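Local coordinates for protein MDM10 isoform 1 (PDB 7BTX) that belongs to the ERMES complex that tethers the endoplasmic reticulum to mitochondria and takes part in late assembly of the outer-membrane TOM translocase, at residues Thr52-Asp60 with Gly69-Asp77; Asp203-Phe214 with Leu231-Val242. All coordinates share one frame; numbering follows the deposited sequence.

Overall arrangement
Both contacts join antiparallel neighbours in the wall of what is, by family and topology, a mitochondrial outer-membrane beta barrel, but they share no strand; their centres lie 33 Å apart and their nearest atoms about 20 Å. Contact 1 comes first in the chain, is mostly buried and closes a short hairpin; small serines alternate with larger residues along it. Contact 2 pairs the short strand 209-211, itself flanked by 194-199, with strand 230-240 and is only partly buried. The chain of another protein approaches both, reaching more residues of contact 1. Leucines and aromatic rings line one side of contact 2, and a charged and aromatic set, including Arg-209, Glu-236 and Trp-238, lines the other.

Contact 1 of 2, residues Thr52-Asp60 with Gly69-Asp77; sequences TPNTFNSLD and GSLSYLYSD
Phe-56 sits opposite Ser-72 and reaches diagonally to Leu-74 across the hairpin. Its CB lies 4.1 Å from Ser-72 CB, as the hydrogen-bonded pairing of the two residues sets it; the short serine side chain suits a place beside a large ring. CG leans beside the backbone N (chi1 -51°), which carries the ring along the neighbouring strand toward Leu-74. CD2 still brushes Ser-72 CB, whereas CE2 reaches Leu-74 CB at 3.6 Å, in the plane of the ring and at its edge. Leu-74 CD2 then meets CE2 and, at 4.0 Å, the tip atom CZ. Strands 55-62 and 68-76 form an antiparallel hairpin, two adjacent staves of the barrel wall. Its backbone ladder includes a reciprocal pair between Phe-56 and Ser-72, with Ser-72 N 2.8 Å from Phe-56 O and nearly straight at 172°. Ser-58 and Ser-70 form the next such pair. On the opposite face Leu-71 CD1 fits between Thr-55 CG2, at 3.6 Å, and the side chain of Asn-57, which runs alongside it. Another protein's chain packs against Asn-57, Leu-59 and Leu-71. Back on the Phe-56 side, Ser-72 OG is hydrogen-bonded to Arg-145 NE of the next strand, 140-147.

Contact 2 of 2, residues Asp203-Phe214 with Leu231-Val242; sequences DLLCGYRVLHNF and LSLGAEFWLGLV
Trp-238 lies against Gly-207 and Leu-205 of segment 203-214, in an antiparallel pairing of the beta-barrel wall. Its CE3 comes 3.5 Å from Gly-207 CA, and a residue without a side chain suits this place because the indole occupies the space into which a CB would point. Leu-205 sends CD1 to within 3.9 Å of Trp-238 CB; its CG is anti to the backbone N (chi1 -180°), which brings the branch back toward the tryptophan. At the far end of the indole, Arg-209 NE approaches CZ2 at 3.9 Å, edge to edge, with the guanidinium and ring planes 63° apart. Arg-209 also runs beside Glu-236, although their charged atoms do not touch.

On the other side of the sheet Tyr-208 and Phe-237 point the same way, their CD2 atoms meeting edge on at 3.8 Å; such rings suit a wall that probably faces lipid. Val-210 and Ala-235 lie next to them, a branched residue beside a small one. The backbones that set this register are bound reciprocally at Val-210 and Ala-235, while Phe-237 N donates to Tyr-208 O at 3.0 Å. Toward one end, the edge of the Phe-214 ring reaches Leu-233 CB through CE2.

Farther out, strand 194-199 flanks strand 209-211: Trp-197 meets the Tyr-208 ring, and Ile-198 touches both Arg-209 and Trp-238. The extended chain of Arg-209 places its NH2 in a salt bridge with Glu-196 OE1.

Contact 1 of 2, residues Thr52-Asp60 with Gly69-Asp77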
loop_
_atom_site.group_PDB
_atom_site.type_symbol
_atom_site.label_atom_id
_atom_site.label_comp_id
_atom_site.label_asym_id
_atom_site.label_seq_id
_atom_site.Cartn_x
_atom_site.Cartn_y
_atom_site.Cartn_z
ATOM N N THR D 52 14.538 -5.305 -27.918
ATOM C CA THR D 52 15.722 -5.445 -28.751
ATOM C C THR D 52 15.493 -6.789 -29.438
ATOM O O THR D 52 14.469 -7.420 -29.153
ATOM C CB THR D 52 16.966 -5.402 -27.855
ATOM O OG1 THR D 52 16.733 -4.457 -26.809
ATOM C CG2 THR D 52 18.203 -4.908 -28.569
ATOM N N PRO D 53 16.334 -7.249 -30.384
ATOM C CA PRO D 53 16.226 -8.652 -30.809
ATOM C C PRO D 53 16.433 -9.689 -29.716
ATOM O O PRO D 53 15.901 -10.797 -29.814
ATOM C CB PRO D 53 17.321 -8.754 -31.870
ATOM C CG PRO D 53 17.254 -7.461 -32.531
ATOM C CD PRO D 53 16.909 -6.446 -31.477
ATOM N N ASN D 54 17.190 -9.353 -28.674
ATOM C CA ASN D 54 17.524 -10.307 -27.625
ATOM C C ASN D 54 16.958 -9.903 -26.273
ATOM O O ASN D 54 17.500 -10.299 -25.243
ATOM C CB ASN D 54 19.038 -10.474 -27.528
ATOM C CG ASN D 54 19.621 -11.165 -28.733
ATOM O OD1 ASN D 54 19.068 -12.142 -29.226
ATOM N ND2 ASN D 54 20.740 -10.659 -29.218
ATOM N N THR D 55 15.876 -9.134 -26.248
ATOM C CA THR D 55 15.374 -8.568 -25.006
ATOM C C THR D 55 13.854 -8.533 -25.049
ATOM O O THR D 55 13.273 -8.158 -26.068
ATOM C CB THR D 55 15.955 -7.166 -24.787
ATOM O OG1 THR D 55 17.373 -7.255 -24.638
ATOM C CG2 THR D 55 15.418 -6.531 -23.563
ATOM N N PHE D 56 13.220 -8.949 -23.955
ATOM C CA PHE D 56 11.773 -9.015 -23.838
ATOM C C PHE D 56 11.330 -8.200 -22.637
ATOM O O PHE D 56 11.999 -8.189 -21.603
ATOM C CB PHE D 56 11.272 -10.458 -23.668
ATOM C CG PHE D 56 11.806 -11.414 -24.685
ATOM C CD1 PHE D 56 11.101 -11.672 -25.843
ATOM C CD2 PHE D 56 13.006 -12.078 -24.475
ATOM C CE1 PHE D 56 11.594 -12.552 -26.781
ATOM C CE2 PHE D 56 13.502 -12.944 -25.411
ATOM C CZ PHE D 56 12.796 -13.187 -26.562
ATOM N N ASN D 57 10.192 -7.537 -22.774
ATOM C CA ASN D 57 9.563 -6.804 -21.693
ATOM C C ASN D 57 8.230 -7.424 -21.330
ATOM O O ASN D 57 7.446 -7.787 -22.205
ATOM C CB ASN D 57 9.362 -5.341 -22.064
ATOM C CG ASN D 57 10.521 -4.488 -21.662
ATOM O OD1 ASN D 57 10.927 -4.498 -20.509
ATOM N ND2 ASN D 57 11.089 -3.775 -22.609
ATOM N N SER D 58 7.986 -7.537 -20.033
ATOM C CA SER D 58 6.721 -7.987 -19.489
ATOM C C SER D 58 6.180 -6.923 -18.550
ATOM O O SER D 58 6.923 -6.086 -18.042
ATOM C CB SER D 58 6.882 -9.313 -18.746
ATOM O OG SER D 58 5.666 -9.723 -18.150
ATOM N N LEU D 59 4.868 -6.951 -18.346
ATOM C CA LEU D 59 4.208 -6.066 -17.395
ATOM C C LEU D 59 2.917 -6.719 -16.958
ATOM O O LEU D 59 2.158 -7.197 -17.797
ATOM C CB LEU D 59 3.919 -4.699 -18.008
ATOM C CG LEU D 59 3.275 -3.585 -17.186
ATOM C CD1 LEU D 59 3.862 -2.343 -17.648
ATOM C CD2 LEU D 59 1.781 -3.478 -17.391
ATOM N N ASP D 60 2.657 -6.712 -15.659
ATOM C CA ASP D 60 1.403 -7.227 -15.150
ATOM C C ASP D 60 0.912 -6.364 -14.005
ATOM O O ASP D 60 1.698 -5.774 -13.264
ATOM C CB ASP D 60 1.529 -8.678 -14.684
ATOM C CG ASP D 60 2.755 -8.913 -13.843
ATOM O OD1 ASP D 60 3.664 -8.069 -13.888
ATOM O OD2 ASP D 60 2.810 -9.934 -13.127
ATOM N N GLY D 69 6.701 -5.648 -13.515
ATOM C CA GLY D 69 7.306 -5.785 -14.822
ATOM C C GLY D 69 8.599 -6.554 -14.727
ATOM O O GLY D 69 9.074 -6.886 -13.640
ATOM N N SER D 70 9.166 -6.830 -15.895
ATOM C CA SER D 70 10.389 -7.608 -15.980
ATOM C C SER D 70 11.092 -7.310 -17.293
ATOM O O SER D 70 10.448 -7.049 -18.308
ATOM C CB SER D 70 10.106 -9.105 -15.862
ATOM O OG SER D 70 9.751 -9.651 -17.113
ATOM N N LEU D 71 12.420 -7.350 -17.258
ATOM C CA LEU D 71 13.257 -7.224 -18.444
ATOM C C LEU D 71 14.045 -8.510 -18.596
ATOM O O LEU D 71 14.892 -8.819 -17.758
ATOM C CB LEU D 71 14.213 -6.038 -18.336
ATOM C CG LEU D 71 15.036 -5.616 -19.545
ATOM C CD1 LEU D 71 14.163 -4.942 -20.533
ATOM C CD2 LEU D 71 16.117 -4.671 -19.103
ATOM N N SER D 72 13.777 -9.247 -19.661
ATOM C CA SER D 72 14.449 -10.505 -19.922
ATOM C C SER D 72 15.518 -10.307 -20.981
ATOM O O SER D 72 15.377 -9.479 -21.876
ATOM C CB SER D 72 13.457 -11.568 -20.387
ATOM O OG SER D 72 12.481 -11.812 -19.397
ATOM N N TYR D 73 16.599 -11.063 -20.861
ATOM C CA TYR D 73 17.601 -11.176 -21.910
ATOM C C TYR D 73 17.639 -12.636 -22.315
ATOM O O TYR D 73 17.579 -13.511 -21.452
ATOM C CB TYR D 73 18.975 -10.705 -21.427
ATOM C CG TYR D 73 20.067 -10.887 -22.450
ATOM C CD1 TYR D 73 20.194 -10.011 -23.507
ATOM C CD2 TYR D 73 20.967 -11.938 -22.359
ATOM C CE1 TYR D 73 21.173 -10.175 -24.448
ATOM C CE2 TYR D 73 21.951 -12.109 -23.300
ATOM C CZ TYR D 73 22.048 -11.223 -24.341
ATOM O OH TYR D 73 23.028 -11.376 -25.287
ATOM N N LEU D 74 17.714 -12.910 -23.610
ATOM C CA LEU D 74 17.746 -14.285 -24.093
ATOM C C LEU D 74 18.527 -14.346 -25.395
ATOM O O LEU D 74 18.080 -13.825 -26.419
ATOM C CB LEU D 74 16.335 -14.840 -24.278
ATOM C CG LEU D 74 16.194 -16.159 -25.035
ATOM C CD1 LEU D 74 16.747 -17.299 -24.225
ATOM C CD2 LEU D 74 14.752 -16.409 -25.368
ATOM N N TYR D 75 19.687 -14.988 -25.352
ATOM C CA TYR D 75 20.506 -15.238 -26.528
ATOM C C TYR D 75 20.801 -16.727 -26.579
ATOM O O TYR D 75 21.067 -17.339 -25.543
ATOM C CB TYR D 75 21.799 -14.427 -26.475
ATOM C CG TYR D 75 22.831 -14.880 -27.469
ATOM C CD1 TYR D 75 22.630 -14.710 -28.830
ATOM C CD2 TYR D 75 24.001 -15.492 -27.051
ATOM C CE1 TYR D 75 23.565 -15.131 -29.745
ATOM C CE2 TYR D 75 24.943 -15.918 -27.959
ATOM C CZ TYR D 75 24.719 -15.734 -29.304
ATOM O OH TYR D 75 25.658 -16.157 -30.213
ATOM N N SER D 76 20.748 -17.313 -27.769
ATOM C CA SER D 76 21.028 -18.729 -27.932
ATOM C C SER D 76 21.629 -19.021 -29.300
ATOM O O SER D 76 21.301 -18.371 -30.294
ATOM C CB SER D 76 19.770 -19.554 -27.754
ATOM O OG SER D 76 18.972 -19.482 -28.916
ATOM N N ASP D 77 22.510 -20.024 -29.339
ATOM C CA ASP D 77 23.093 -20.473 -30.598
ATOM C C ASP D 77 22.104 -21.276 -31.428
ATOM O O ASP D 77 22.223 -21.314 -32.656
ATOM C CB ASP D 77 24.335 -21.327 -30.345
ATOM C CG ASP D 77 25.406 -20.592 -29.583
ATOM O OD1 ASP D 77 25.132 -19.478 -29.097
ATOM O OD2 ASP D 77 26.525 -21.131 -29.465
#

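Contact 2 of 2, residues Asp203-Phe214 with Leu231-Val242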
loop_
_atom_site.group_PDB
_atom_site.type_symbol
_atom_site.label_atom_id
_atom_site.label_comp_id
_atom_site.label_asym_id
_atom_site.label_seq_id
_atom_site.Cartn_x
_atom_site.Cartn_y
_atom_site.Cartn_z
ATOM N N ASP D 203 21.160 -25.818 0.788
ATOM C CA ASP D 203 21.891 -26.118 2.008
ATOM C C ASP D 203 23.366 -26.244 1.662
ATOM O O ASP D 203 24.167 -25.355 1.966
ATOM C CB ASP D 203 21.376 -27.419 2.627
ATOM C CG ASP D 203 20.185 -27.205 3.533
ATOM O OD1 ASP D 203 19.774 -26.040 3.722
ATOM O OD2 ASP D 203 19.656 -28.207 4.058
ATOM N N LEU D 204 23.718 -27.359 1.019
ATOM C CA LEU D 204 24.822 -27.459 0.074
ATOM C C LEU D 204 24.486 -28.508 -0.970
ATOM O O LEU D 204 25.380 -29.214 -1.447
ATOM C CB LEU D 204 26.149 -27.785 0.756
ATOM C CG LEU D 204 27.092 -26.605 1.013
ATOM C CD1 LEU D 204 28.469 -27.101 1.406
ATOM C CD2 LEU D 204 27.180 -25.689 -0.191
ATOM N N LEU D 205 23.203 -28.609 -1.318
ATOM C CA LEU D 205 22.537 -29.825 -1.774
ATOM C C LEU D 205 23.155 -30.431 -3.021
ATOM O O LEU D 205 23.074 -29.860 -4.109
ATOM C CB LEU D 205 21.066 -29.499 -2.031
ATOM C CG LEU D 205 20.132 -30.601 -2.515
ATOM C CD1 LEU D 205 19.793 -31.539 -1.379
ATOM C CD2 LEU D 205 18.881 -29.992 -3.094
ATOM N N CYS D 206 23.766 -31.596 -2.853
ATOM C CA CYS D 206 24.213 -32.428 -3.955
ATOM C C CYS D 206 23.152 -33.479 -4.233
ATOM O O CYS D 206 22.361 -33.833 -3.359
ATOM C CB CYS D 206 25.554 -33.095 -3.640
ATOM S SG CYS D 206 26.246 -34.052 -5.008
ATOM N N GLY D 207 23.129 -33.978 -5.461
ATOM C CA GLY D 207 22.062 -34.892 -5.804
ATOM C C GLY D 207 22.399 -35.719 -7.019
ATOM O O GLY D 207 23.463 -35.579 -7.622
ATOM N N TYR D 208 21.461 -36.588 -7.374
ATOM C CA TYR D 208 21.651 -37.525 -8.467
ATOM C C TYR D 208 20.283 -38.000 -8.921
ATOM O O TYR D 208 19.399 -38.206 -8.097
ATOM C CB TYR D 208 22.520 -38.712 -8.038
ATOM C CG TYR D 208 22.728 -39.751 -9.108
ATOM C CD1 TYR D 208 23.475 -39.470 -10.232
ATOM C CD2 TYR D 208 22.180 -41.017 -8.989
ATOM C CE1 TYR D 208 23.668 -40.413 -11.214
ATOM C CE2 TYR D 208 22.368 -41.968 -9.969
ATOM C CZ TYR D 208 23.114 -41.656 -11.077
ATOM O OH TYR D 208 23.313 -42.589 -12.059
ATOM N N ARG D 209 20.109 -38.146 -10.229
ATOM C CA ARG D 209 18.893 -38.712 -10.788
ATOM C C ARG D 209 19.292 -39.731 -11.833
ATOM O O ARG D 209 20.381 -39.652 -12.397
ATOM C CB ARG D 209 17.990 -37.670 -11.452
ATOM C CG ARG D 209 17.382 -36.627 -10.554
ATOM C CD ARG D 209 16.453 -35.765 -11.385
ATOM N NE ARG D 209 16.289 -34.421 -10.848
ATOM C CZ ARG D 209 16.185 -33.333 -11.600
ATOM N NH1 ARG D 209 16.038 -32.144 -11.036
ATOM N NH2 ARG D 209 16.237 -33.435 -12.917
ATOM N N VAL D 210 18.400 -40.676 -12.096
ATOM C CA VAL D 210 18.604 -41.661 -13.150
ATOM C C VAL D 210 17.229 -42.145 -13.574
ATOM O O VAL D 210 16.300 -42.174 -12.765
ATOM C CB VAL D 210 19.532 -42.808 -12.685
ATOM C CG1 VAL D 210 18.939 -43.588 -11.527
ATOM C CG2 VAL D 210 19.916 -43.731 -13.838
ATOM N N LEU D 211 17.057 -42.441 -14.854
ATOM C CA LEU D 211 15.811 -42.983 -15.370
ATOM C C LEU D 211 16.157 -44.028 -16.415
ATOM O O LEU D 211 16.415 -43.691 -17.573
ATOM C CB LEU D 211 14.932 -41.874 -15.944
ATOM C CG LEU D 211 13.489 -42.184 -16.343
ATOM C CD1 LEU D 211 12.617 -41.013 -15.995
ATOM C CD2 LEU D 211 13.364 -42.449 -17.828
ATOM N N HIS D 212 16.169 -45.289 -16.005
ATOM C CA HIS D 212 16.599 -46.384 -16.866
ATOM C C HIS D 212 15.389 -46.895 -17.633
ATOM O O HIS D 212 14.553 -47.619 -17.100
ATOM C CB HIS D 212 17.257 -47.489 -16.055
ATOM C CG HIS D 212 17.990 -48.488 -16.891
ATOM N ND1 HIS D 212 19.361 -48.607 -16.871
ATOM C CD2 HIS D 212 17.546 -49.414 -17.771
ATOM C CE1 HIS D 212 19.730 -49.563 -17.704
ATOM N NE2 HIS D 212 18.646 -50.069 -18.263
ATOM N N ASN D 213 15.308 -46.521 -18.899
ATOM C CA ASN D 213 14.257 -47.027 -19.762
ATOM C C ASN D 213 14.541 -48.475 -20.152
ATOM O O ASN D 213 15.674 -48.849 -20.461
ATOM C CB ASN D 213 14.147 -46.152 -21.008
ATOM C CG ASN D 213 12.887 -46.412 -21.795
ATOM O OD1 ASN D 213 11.986 -47.106 -21.334
ATOM N ND2 ASN D 213 12.812 -45.848 -22.993
ATOM N N PHE D 214 13.498 -49.297 -20.119
ATOM C CA PHE D 214 13.535 -50.674 -20.598
ATOM C C PHE D 214 12.684 -50.785 -21.860
ATOM O O PHE D 214 12.158 -49.789 -22.363
ATOM C CB PHE D 214 13.031 -51.655 -19.534
ATOM C CG PHE D 214 13.829 -51.655 -18.264
ATOM C CD1 PHE D 214 15.048 -52.300 -18.197
ATOM C CD2 PHE D 214 13.340 -51.042 -17.124
ATOM C CE1 PHE D 214 15.777 -52.314 -17.019
ATOM C CE2 PHE D 214 14.062 -51.051 -15.946
ATOM C CZ PHE D 214 15.280 -51.687 -15.893
ATOM N N LEU D 231 8.310 -49.736 -20.126
ATOM C CA LEU D 231 8.410 -49.677 -18.677
ATOM C C LEU D 231 9.698 -48.975 -18.278
ATOM O O LEU D 231 10.773 -49.570 -18.339
ATOM C CB LEU D 231 8.344 -51.084 -18.075
ATOM C CG LEU D 231 8.182 -51.274 -16.563
ATOM C CD1 LEU D 231 7.357 -52.516 -16.314
ATOM C CD2 LEU D 231 9.507 -51.413 -15.830
ATOM N N SER D 232 9.606 -47.717 -17.873
ATOM C CA SER D 232 10.763 -47.029 -17.333
ATOM C C SER D 232 10.922 -47.332 -15.849
ATOM O O SER D 232 10.100 -48.014 -15.237
ATOM C CB SER D 232 10.638 -45.530 -17.549
ATOM O OG SER D 232 11.481 -44.848 -16.652
ATOM N N LEU D 233 11.999 -46.807 -15.266
ATOM C CA LEU D 233 12.279 -46.980 -13.846
ATOM C C LEU D 233 13.258 -45.901 -13.408
ATOM O O LEU D 233 14.341 -45.779 -13.981
ATOM C CB LEU D 233 12.851 -48.372 -13.563
ATOM C CG LEU D 233 12.830 -48.949 -12.141
ATOM C CD1 LEU D 233 12.801 -50.462 -12.238
ATOM C CD2 LEU D 233 13.986 -48.510 -11.249
ATOM N N GLY D 234 12.907 -45.132 -12.390
ATOM C CA GLY D 234 13.752 -44.028 -11.996
ATOM C C GLY D 234 14.074 -43.980 -10.521
ATOM O O GLY D 234 13.442 -44.669 -9.721
ATOM N N ALA D 235 15.064 -43.179 -10.153
ATOM C CA ALA D 235 15.413 -42.970 -8.759
ATOM C C ALA D 235 16.017 -41.580 -8.593
ATOM O O ALA D 235 16.410 -40.935 -9.564
ATOM C CB ALA D 235 16.367 -44.060 -8.287
ATOM N N GLU D 236 16.099 -41.098 -7.358
ATOM C CA GLU D 236 16.782 -39.844 -7.081
ATOM C C GLU D 236 17.357 -39.916 -5.679
ATOM O O GLU D 236 16.849 -40.660 -4.842
ATOM C CB GLU D 236 15.855 -38.637 -7.241
ATOM C CG GLU D 236 14.934 -38.377 -6.085
ATOM C CD GLU D 236 13.887 -37.334 -6.398
ATOM O OE1 GLU D 236 13.840 -36.865 -7.553
ATOM O OE2 GLU D 236 13.115 -36.978 -5.485
ATOM N N PHE D 237 18.455 -39.197 -5.442
ATOM C CA PHE D 237 19.212 -39.321 -4.194
ATOM C C PHE D 237 19.771 -37.953 -3.818
ATOM O O PHE D 237 20.820 -37.556 -4.320
ATOM C CB PHE D 237 20.341 -40.339 -4.327
ATOM C CG PHE D 237 19.890 -41.711 -4.730
ATOM C CD1 PHE D 237 19.375 -42.588 -3.793
ATOM C CD2 PHE D 237 19.970 -42.117 -6.050
ATOM C CE1 PHE D 237 18.953 -43.846 -4.165
ATOM C CE2 PHE D 237 19.550 -43.372 -6.428
ATOM C CZ PHE D 237 19.041 -44.237 -5.486
ATOM N N TRP D 238 19.093 -37.251 -2.920
ATOM C CA TRP D 238 19.546 -35.941 -2.485
ATOM C C TRP D 238 20.229 -36.043 -1.128
ATOM O O TRP D 238 19.926 -36.925 -0.325
ATOM C CB TRP D 238 18.370 -34.973 -2.420
ATOM C CG TRP D 238 17.617 -34.933 -3.680
ATOM C CD1 TRP D 238 16.491 -35.625 -3.975
ATOM C CD2 TRP D 238 17.944 -34.175 -4.842
ATOM N NE1 TRP D 238 16.085 -35.339 -5.249
ATOM C CE2 TRP D 238 16.967 -34.453 -5.805
ATOM C CE3 TRP D 238 18.966 -33.281 -5.158
ATOM C CZ2 TRP D 238 16.979 -33.873 -7.062
ATOM C CZ3 TRP D 238 18.989 -32.722 -6.404
ATOM C CH2 TRP D 238 17.995 -33.011 -7.340
ATOM N N LEU D 239 21.158 -35.123 -0.858
ATOM C CA LEU D 239 21.791 -35.052 0.453
ATOM C C LEU D 239 22.321 -33.646 0.705
ATOM O O LEU D 239 23.362 -33.270 0.164
ATOM C CB LEU D 239 22.920 -36.086 0.563
ATOM C CG LEU D 239 23.419 -36.523 1.945
ATOM C CD1 LEU D 239 23.865 -37.966 1.870
ATOM C CD2 LEU D 239 24.554 -35.668 2.472
ATOM N N GLY D 240 21.629 -32.869 1.529
ATOM C CA GLY D 240 22.078 -31.526 1.842
ATOM C C GLY D 240 23.227 -31.514 2.828
ATOM O O GLY D 240 23.043 -31.844 3.998
ATOM N N LEU D 241 24.408 -31.098 2.377
ATOM C CA LEU D 241 25.650 -31.361 3.094
ATOM C C LEU D 241 25.905 -30.502 4.331
ATOM O O LEU D 241 26.960 -30.645 4.955
ATOM C CB LEU D 241 26.832 -31.207 2.140
ATOM C CG LEU D 241 26.982 -32.315 1.103
ATOM C CD1 LEU D 241 27.815 -31.837 -0.067
ATOM C CD2 LEU D 241 27.607 -33.538 1.735
ATOM N N VAL D 242 24.990 -29.608 4.710
ATOM C CA VAL D 242 25.123 -28.852 5.950
ATOM C C VAL D 242 24.072 -29.264 6.976
ATOM O O VAL D 242 24.242 -29.043 8.177
ATOM C CB VAL D 242 25.088 -27.322 5.703
ATOM C CG1 VAL D 242 26.060 -26.936 4.605
ATOM C CG2 VAL D 242 23.690 -26.820 5.410
#